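PDB 6EK4: PaxB from Photorhabdus luminescens, which probably acts as one component of a two-component alpha-helical pore-forming toxin of the YaxAB type, which perforates membranes together with a partner protein. Local coordinates for residues Asn182-Ile185 / Glu186-Val190; Asp198-Asp202 / Tyr203-Ile207; Lys304-Gln307 / Ala308-Phe312; Leu337-Leu340 / Asp341-Leu345. All blocks are in the same frame, centred on the assembly; numbering follows the deposited sequence.

Contact 1 (Asn182-Ile185 / Glu186-Val190); sequences NKII and ESQDV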
# COMPACT_ATOMS: atom_id res chain seq x y z
N ASN A 182 36.20 6.17 30.91
CA ASN A 182 37.49 5.65 30.44
C ASN A 182 38.69 6.49 30.90
O ASN A 182 39.80 5.97 30.99
CB ASN A 182 37.50 5.51 28.92
CG ASN A 182 36.67 4.33 28.43
OD1 ASN A 182 36.35 3.41 29.19
ND2 ASN A 182 36.31 4.35 27.15
N LYS A 183 38.46 7.77 31.17
CA LYS A 183 39.51 8.64 31.70
C LYS A 183 39.84 8.25 33.14
O LYS A 183 41.01 8.22 33.53
CB LYS A 183 39.07 10.11 31.65
CG LYS A 183 38.73 10.64 30.26
CD LYS A 183 39.85 11.44 29.62
CE LYS A 183 39.34 12.10 28.34
NZ LYS A 183 40.41 12.82 27.59
N ILE A 184 38.81 7.94 33.92
CA ILE A 184 38.97 7.48 35.30
C ILE A 184 39.61 6.09 35.34
O ILE A 184 40.41 5.81 36.23
CB ILE A 184 37.61 7.48 36.05
CG1 ILE A 184 37.12 8.92 36.23
CG2 ILE A 184 37.74 6.79 37.40
CD1 ILE A 184 35.72 9.02 36.81
N ILE A 185 39.25 5.24 34.39
CA ILE A 185 39.84 3.90 34.30
C ILE A 185 41.35 3.98 34.03
O ILE A 185 42.13 3.23 34.61
CB ILE A 185 39.13 3.03 33.24
CG1 ILE A 185 37.72 2.68 33.71
CG2 ILE A 185 39.92 1.75 32.96
CD1 ILE A 185 36.79 2.19 32.61
N GLU A 186 41.75 4.90 33.15
CA GLU A 186 43.17 5.12 32.86
C GLU A 186 43.93 5.65 34.07
O GLU A 186 45.09 5.31 34.27
CB GLU A 186 43.34 6.08 31.67
CG GLU A 186 42.89 5.52 30.33
CD GLU A 186 43.94 4.66 29.65
OE1 GLU A 186 44.04 4.71 28.41
OE2 GLU A 186 44.67 3.92 30.35
N SER A 187 43.27 6.48 34.88
CA SER A 187 43.85 6.99 36.12
C SER A 187 44.12 5.86 37.11
O SER A 187 45.18 5.79 37.72
CB SER A 187 42.94 8.03 36.78
OG SER A 187 42.97 9.24 36.06
N GLN A 188 43.14 4.97 37.26
CA GLN A 188 43.28 3.81 38.14
C GLN A 188 44.41 2.89 37.68
O GLN A 188 45.17 2.38 38.50
CB GLN A 188 41.96 3.04 38.22
CG GLN A 188 40.88 3.76 39.02
CD GLN A 188 39.56 3.02 39.03
OE1 GLN A 188 39.13 2.47 38.01
NE2 GLN A 188 38.89 3.01 40.18
N ASP A 189 44.52 2.70 36.36
CA ASP A 189 45.55 1.82 35.80
C ASP A 189 46.96 2.31 36.13
O ASP A 189 47.81 1.51 36.54
CB ASP A 189 45.39 1.68 34.28
CG ASP A 189 44.19 0.82 33.89
OD1 ASP A 189 43.53 0.25 34.79
OD2 ASP A 189 43.90 0.71 32.68
N VAL A 190 47.22 3.61 35.97
CA VAL A 190 48.53 4.18 36.31
C VAL A 190 48.78 4.19 37.82
O VAL A 190 49.93 4.08 38.27
CB VAL A 190 48.75 5.59 35.71
CG1 VAL A 190 48.71 5.53 34.19
CG2 VAL A 190 47.74 6.60 36.24
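First torsions bring CG2 of Ile185 and the carboxylate of Asp189 alongside each other, on a flank where the i to i+4 spacing of the helix has already stacked the two residues: CG2 of Ile185 stands anti to its own backbone N, while the carboxylate carbon of Asp189 is swung beside its N (chi1 -72°). The contact is a short piece, about two and a half turns, of the long alpha-helix 149-193. Ile185 CG2 comes to 4.1 Å from Asp189 OD2, a loose apolar-to-carboxylate contact. Four successive i to i+4 bonds fix the backbone; Gln188 N to Ile184 O (3.0 Å) has an N-H...O angle of 162°, while Glu186 N to Asn182 O (3.1 Å) is more bent, at 153°. On the face turned to helix 247-321, Gln188 extends beyond CG and brings its CD to 4.5 Å from Ile184 CG2; its OE1 is hydrogen-bonded by Arg254 of that helix. Helix 217-237 covers another part, where Ser187 OG bonds to the backbone of Ala226 and Lys183 NZ to Gln229. Polar links to two different helices thus leave from this piece of helix. The closest approach of Gln188 CG to residues 182-185 is to Ile184 O, at 3.5 Å.

Contact 2 (Asp198-Asp202 / Tyr203-Ile207); sequences DMFKD and YIPNI
Phe200 and Pro205 meet ring against ring, five residues apart, just past the end of the short helix 196-199. Followed outward, the CB of Phe200 first passes Tyr203 O at 3.7 Å. The Phe200 ring then lies against Pro205 CB, which is 3.8 Å from CG, 3.7 Å from CD1 and 3.9 Å from CD2. Further out, Pro205 CB is 3.8 Å from Phe200 CE1, 4.0 Å from CE2 and, at the tip, 3.9 Å from CZ, so the methylene touches the whole ring evenly. That evenness marks a centred CH-pi contact: Pro205 CB sits 3.6 Å from the centroid of the Phe200 ring and 6° off its normal. The two side chains cross at about a right angle. Between them the chain reverses through a classic gamma-turn, in which Tyr203 N donates to Lys201 O; Asp202 at its apex has phi 62° and psi -64°. The short length modelled for this bond carries little weight at 2.8 Å resolution, but the torsions of Asp202 are consistent with the turn. Phe200 O is bonded by Tyr247 OH, and the backbones of Asp202 and Ile204 pair with Tyr247 and Leu245. No strand is involved: the loop lies across the start of helix 247-321, with Pro205 on Tyr247, and Ile204 packs between this helix and helix 217-237.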
# COMPACT_ATOMS: atom_id res chain seq x y z
N ASP A 198 50.47 2.83 47.57
CA ASP A 198 51.47 2.37 48.53
C ASP A 198 52.32 3.54 49.04
O ASP A 198 52.61 3.62 50.23
CB ASP A 198 52.37 1.29 47.89
CG ASP A 198 53.18 0.50 48.92
OD1 ASP A 198 54.04 -0.29 48.50
OD2 ASP A 198 52.95 0.66 50.14
N MET A 199 52.72 4.44 48.14
CA MET A 199 53.50 5.62 48.50
C MET A 199 52.64 6.67 49.20
O MET A 199 52.90 7.03 50.35
CB MET A 199 54.13 6.27 47.27
CG MET A 199 55.30 5.51 46.66
SD MET A 199 56.18 6.51 45.45
CE MET A 199 57.06 7.66 46.52
N PHE A 200 51.62 7.15 48.50
CA PHE A 200 50.77 8.24 48.98
C PHE A 200 49.52 7.67 49.64
O PHE A 200 48.67 7.09 48.97
CB PHE A 200 50.39 9.17 47.82
CG PHE A 200 51.57 9.68 47.04
CD1 PHE A 200 52.07 8.97 45.95
CD2 PHE A 200 52.18 10.88 47.38
CE1 PHE A 200 53.15 9.44 45.23
CE2 PHE A 200 53.27 11.35 46.66
CZ PHE A 200 53.75 10.63 45.59
N LYS A 201 49.42 7.84 50.96
CA LYS A 201 48.31 7.28 51.73
C LYS A 201 46.99 7.99 51.41
O LYS A 201 46.96 9.21 51.30
CB LYS A 201 48.58 7.40 53.23
CG LYS A 201 49.78 6.62 53.73
CD LYS A 201 49.86 6.68 55.25
CE LYS A 201 51.06 5.90 55.78
NZ LYS A 201 51.02 5.77 57.26
N ASP A 202 45.93 7.20 51.26
CA ASP A 202 44.55 7.71 51.15
C ASP A 202 44.29 8.59 49.92
O ASP A 202 43.49 8.24 49.06
CB ASP A 202 44.14 8.45 52.42
CG ASP A 202 44.21 7.57 53.66
OD1 ASP A 202 43.59 6.49 53.66
OD2 ASP A 202 44.89 7.97 54.64
N TYR A 203 44.95 9.75 49.86
CA TYR A 203 44.73 10.72 48.79
C TYR A 203 45.62 10.47 47.57
O TYR A 203 46.76 10.04 47.70
CB TYR A 203 44.93 12.14 49.31
CG TYR A 203 43.86 12.55 50.29
CD1 TYR A 203 44.06 12.41 51.66
CD2 TYR A 203 42.65 13.07 49.85
CE1 TYR A 203 43.08 12.78 52.57
CE2 TYR A 203 41.66 13.45 50.75
CZ TYR A 203 41.88 13.30 52.11
OH TYR A 203 40.90 13.67 53.01
N ILE A 204 45.06 10.75 46.39
CA ILE A 204 45.78 10.62 45.13
C ILE A 204 46.85 11.71 45.06
O ILE A 204 46.58 12.85 45.46
CB ILE A 204 44.80 10.75 43.93
CG1 ILE A 204 43.86 9.54 43.87
CG2 ILE A 204 45.55 10.86 42.60
CD1 ILE A 204 42.59 9.78 43.09
N PRO A 205 48.06 11.37 44.58
CA PRO A 205 49.11 12.38 44.51
C PRO A 205 48.78 13.53 43.56
O PRO A 205 48.14 13.32 42.53
CB PRO A 205 50.33 11.60 43.99
CG PRO A 205 49.76 10.39 43.33
CD PRO A 205 48.55 10.05 44.15
N ASN A 206 49.22 14.73 43.92
CA ASN A 206 49.06 15.91 43.06
C ASN A 206 49.95 15.80 41.82
O ASN A 206 50.81 14.93 41.73
CB ASN A 206 49.38 17.20 43.83
CG ASN A 206 48.19 17.74 44.61
OD1 ASN A 206 47.99 18.95 44.69
ND2 ASN A 206 47.40 16.84 45.18
N ILE A 207 49.73 16.71 40.88
CA ILE A 207 50.49 16.72 39.63
C ILE A 207 51.97 17.08 39.87
O ILE A 207 52.84 16.61 39.15
CB ILE A 207 49.83 17.67 38.59
CG1 ILE A 207 50.23 17.27 37.17
CG2 ILE A 207 50.17 19.13 38.88
CD1 ILE A 207 49.48 18.04 36.09

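Contact 3 (Lys304-Gln307 / Ala308-Phe312); sequences KLEQ and AWNIF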
# COMPACT_ATOMS: atom_id res chain seq x y z
N LYS A 304 -15.65 1.50 -16.53
CA LYS A 304 -15.63 1.40 -17.99
C LYS A 304 -16.36 0.15 -18.49
O LYS A 304 -16.90 0.15 -19.60
CB LYS A 304 -14.19 1.42 -18.51
CG LYS A 304 -13.51 2.78 -18.41
CD LYS A 304 -12.04 2.70 -18.78
CE LYS A 304 -11.34 4.04 -18.58
NZ LYS A 304 -9.92 4.00 -19.03
N LEU A 305 -16.38 -0.91 -17.68
CA LEU A 305 -17.16 -2.11 -18.00
C LEU A 305 -18.66 -1.82 -17.93
O LEU A 305 -19.41 -2.19 -18.82
CB LEU A 305 -16.80 -3.27 -17.06
CG LEU A 305 -15.40 -3.87 -17.23
CD1 LEU A 305 -15.03 -4.69 -16.00
CD2 LEU A 305 -15.33 -4.73 -18.48
N GLU A 306 -19.07 -1.16 -16.85
CA GLU A 306 -20.46 -0.72 -16.69
C GLU A 306 -20.87 0.20 -17.85
O GLU A 306 -21.96 0.06 -18.40
CB GLU A 306 -20.63 0.03 -15.36
CG GLU A 306 -22.07 0.39 -15.02
CD GLU A 306 -22.18 1.35 -13.84
OE1 GLU A 306 -21.17 1.57 -13.14
OE2 GLU A 306 -23.29 1.88 -13.62
N GLN A 307 -19.99 1.13 -18.19
CA GLN A 307 -20.23 2.07 -19.29
C GLN A 307 -20.36 1.34 -20.62
O GLN A 307 -21.26 1.63 -21.40
CB GLN A 307 -19.09 3.10 -19.36
CG GLN A 307 -19.33 4.23 -20.35
CD GLN A 307 -18.18 5.23 -20.39
OE1 GLN A 307 -17.40 5.34 -19.44
NE2 GLN A 307 -18.07 5.96 -21.49
N ALA A 308 -19.47 0.38 -20.86
CA ALA A 308 -19.48 -0.40 -22.10
C ALA A 308 -20.81 -1.13 -22.31
O ALA A 308 -21.37 -1.09 -23.41
CB ALA A 308 -18.33 -1.40 -22.10
N TRP A 309 -21.32 -1.77 -21.27
CA TRP A 309 -22.56 -2.55 -21.38
C TRP A 309 -23.78 -1.65 -21.59
O TRP A 309 -24.69 -2.00 -22.33
CB TRP A 309 -22.77 -3.47 -20.17
CG TRP A 309 -21.57 -4.30 -19.76
CD1 TRP A 309 -21.24 -4.66 -18.49
CD2 TRP A 309 -20.55 -4.84 -20.61
NE1 TRP A 309 -20.09 -5.40 -18.48
CE2 TRP A 309 -19.64 -5.52 -19.77
CE3 TRP A 309 -20.31 -4.82 -21.99
CZ2 TRP A 309 -18.51 -6.18 -20.27
CZ3 TRP A 309 -19.19 -5.47 -22.48
CH2 TRP A 309 -18.31 -6.14 -21.62
N ASN A 310 -23.80 -0.49 -20.92
CA ASN A 310 -24.87 0.49 -21.12
C ASN A 310 -24.81 1.14 -22.50
O ASN A 310 -25.85 1.48 -23.08
CB ASN A 310 -24.86 1.56 -20.02
CG ASN A 310 -25.50 1.08 -18.73
OD1 ASN A 310 -26.44 0.29 -18.74
ND2 ASN A 310 -25.01 1.58 -17.60
N ILE A 311 -23.60 1.32 -23.03
CA ILE A 311 -23.40 1.77 -24.41
C ILE A 311 -23.89 0.69 -25.38
O ILE A 311 -24.63 0.99 -26.31
CB ILE A 311 -21.92 2.12 -24.69
CG1 ILE A 311 -21.58 3.47 -24.06
CG2 ILE A 311 -21.64 2.15 -26.19
CD1 ILE A 311 -20.09 3.77 -24.01
N PHE A 312 -23.46 -0.55 -25.14
CA PHE A 312 -23.88 -1.70 -25.95
C PHE A 312 -25.40 -1.84 -26.00
O PHE A 312 -25.97 -2.13 -27.05
CB PHE A 312 -23.28 -2.99 -25.38
CG PHE A 312 -21.87 -3.28 -25.82
CD1 PHE A 312 -20.98 -2.25 -26.13
CD2 PHE A 312 -21.42 -4.59 -25.90
CE1 PHE A 312 -19.68 -2.54 -26.53
CE2 PHE A 312 -20.13 -4.88 -26.30
CZ PHE A 312 -19.26 -3.85 -26.61
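Ile311 N donates to Gln307 O at 2.9 Å, with an N-H...O angle of 155°, and this backbone bond brings the two residues onto the same flank of helix 247-321. Their side chains then run alongside each other. CG of Gln307, anti to the backbone N (chi1 -172°), comes to 3.8 Å from Ile311 CD1, and the amide nitrogen NE2 lies 3.9 Å from the same methyl, so the aliphatic and amide parts of Gln307 both rest on the isoleucine tip. Glu306 and Asn310 repeat the side-by-side arrangement a little further round. There the evidence is weaker, since Glu306 CG stands 4.1 Å from Asn310 ND2 and the carboxylate and amide planes are turned 63° apart; both residues face helix 101-141. On the buried flank the indole of Trp309 folds back over the preceding turn. Leu305 O lies 3.0 Å above one indole face, toward its rim, while also accepting backbone N of Trp309 at 3.1 Å. Ala308 CB covers the rim of that same face. Leu305 CD2 reaches CZ2 of Trp309 at 3.9 Å, and Phe312 CE2 closes on the indole at its edge. Ala61 of helix 42-73 lies against Leu305; Trp309 meets Ser64 and Leu68 there, and Phe339, Leu340 and Leu343 of helix 326-348. On two flanks of this piece of helix, then, alkyl parts of Glu306, Gln307 and Ile311 meet amide groups or one another loosely, whereas the third is an aromatic and aliphatic surface, consistent with largely apolar packing on this flank.

Contact 4 (Leu337-Leu340 / Asp341-Leu345); sequences LDFL and DDLAL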
# COMPACT_ATOMS: atom_id res chain seq x y z
N LEU A 337 -18.91 -7.91 -30.41
CA LEU A 337 -18.26 -9.21 -30.20
C LEU A 337 -16.74 -9.09 -30.23
O LEU A 337 -16.06 -9.68 -29.39
CB LEU A 337 -18.74 -10.23 -31.24
CG LEU A 337 -20.10 -10.88 -30.96
CD1 LEU A 337 -20.56 -11.68 -32.17
CD2 LEU A 337 -20.05 -11.76 -29.72
N ASP A 338 -16.21 -8.33 -31.19
CA ASP A 338 -14.76 -8.08 -31.27
C ASP A 338 -14.23 -7.42 -30.00
O ASP A 338 -13.10 -7.69 -29.58
CB ASP A 338 -14.43 -7.19 -32.48
CG ASP A 338 -14.49 -7.94 -33.80
OD1 ASP A 338 -14.89 -9.12 -33.82
OD2 ASP A 338 -14.13 -7.33 -34.84
N PHE A 339 -15.04 -6.56 -29.39
CA PHE A 339 -14.70 -5.93 -28.12
C PHE A 339 -14.61 -6.97 -27.00
O PHE A 339 -13.71 -6.90 -26.16
CB PHE A 339 -15.73 -4.86 -27.76
CG PHE A 339 -15.49 -4.20 -26.44
CD1 PHE A 339 -14.52 -3.22 -26.30
CD2 PHE A 339 -16.23 -4.55 -25.32
CE1 PHE A 339 -14.29 -2.61 -25.08
CE2 PHE A 339 -16.01 -3.94 -24.09
CZ PHE A 339 -15.04 -2.97 -23.98
N LEU A 340 -15.55 -7.91 -26.98
CA LEU A 340 -15.55 -8.99 -25.99
C LEU A 340 -14.42 -9.99 -26.25
O LEU A 340 -13.82 -10.51 -25.31
CB LEU A 340 -16.90 -9.71 -25.97
CG LEU A 340 -18.10 -8.88 -25.49
CD1 LEU A 340 -19.40 -9.61 -25.78
CD2 LEU A 340 -17.98 -8.54 -24.01
N ASP A 341 -14.15 -10.26 -27.53
CA ASP A 341 -13.04 -11.13 -27.93
C ASP A 341 -11.71 -10.59 -27.41
O ASP A 341 -10.82 -11.37 -27.04
CB ASP A 341 -12.96 -11.27 -29.46
CG ASP A 341 -14.13 -12.04 -30.05
OD1 ASP A 341 -14.90 -12.67 -29.28
OD2 ASP A 341 -14.29 -12.02 -31.29
N ASP A 342 -11.58 -9.27 -27.40
CA ASP A 342 -10.39 -8.60 -26.86
C ASP A 342 -10.27 -8.79 -25.34
O ASP A 342 -9.19 -9.05 -24.83
CB ASP A 342 -10.42 -7.11 -27.20
CG ASP A 342 -9.27 -6.34 -26.56
OD1 ASP A 342 -9.55 -5.45 -25.73
OD2 ASP A 342 -8.10 -6.64 -26.88
N LEU A 343 -11.39 -8.64 -24.63
CA LEU A 343 -11.41 -8.82 -23.18
C LEU A 343 -11.07 -10.25 -22.78
O LEU A 343 -10.35 -10.48 -21.81
CB LEU A 343 -12.77 -8.42 -22.59
CG LEU A 343 -13.15 -6.94 -22.66
CD1 LEU A 343 -14.55 -6.73 -22.11
CD2 LEU A 343 -12.15 -6.08 -21.92
N ALA A 344 -11.57 -11.22 -23.55
CA ALA A 344 -11.24 -12.63 -23.34
C ALA A 344 -9.76 -12.89 -23.63
O ALA A 344 -9.12 -13.69 -22.94
CB ALA A 344 -12.11 -13.52 -24.21
N LEU A 345 -9.22 -12.21 -24.64
CA LEU A 345 -7.80 -12.31 -24.98
C LEU A 345 -6.90 -11.82 -23.85
O LEU A 345 -5.82 -12.37 -23.63
CB LEU A 345 -7.50 -11.52 -26.27
CG LEU A 345 -6.06 -11.51 -26.79
CD1 LEU A 345 -5.61 -12.91 -27.19
CD2 LEU A 345 -5.95 -10.55 -27.97
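Leu337 meets Asp341 through its backbone: its carbonyl O takes Asp341 N at 2.7 Å, the donor lying nearly on the line of the C=O bond. Its side chain packs on Leu72 of helix 42-73. Asp338 comes next, and its OD1 is 3.9 Å from Asp341 OD2, with the carboxylate planes 38° apart. These like charges lie on the exposed side, where their proximity may slightly raise the proton affinity of one of them. Phe339 has its CG anti to the backbone N (chi1 178°), a torsion that carries the ring along the helix toward Leu343. There CE2 touches Leu343 CD1 at 3.7 Å, an oblique approach of methyl to ring. Leu340 adds a second, looser apolar contact, its CD2 standing 4.3 Å from the same Leu343 CD1, so that one methyl lies near both neighbours. The backbone bond from Ala344 N to Leu340 O (2.9 Å) continues the regular helix. Leu340 also packs on Leu68 and Leu343 on Val65. With acidic residues on one side and Phe339, Leu340 and Leu343 on another, packed against helices 42-73 and 247-321, this is an amphipathic alpha-helix of a helical bundle.

Overall arrangement
The four contacts come in series along one elongated, almost wholly helical chain and gather into two pairs. Contacts 1 and 2 lie near one end, their centres 15 Å apart, on helix 149-193 and in the region that follows it, without touching. Contacts 3 and 4, with centres 14 Å apart, lie across the chain's centre on the successive helices 247-321 and 326-348. These two do touch: Trp309 CH2 packs 3.4 Å from Leu340 CD2, and the Phe312 and Phe339 rings meet. The pairs are 84 to 98 Å apart between centres, yet continuous helix 247-321 ties both regions into one elongated body, consistent with an alpha-helical pore-forming toxin.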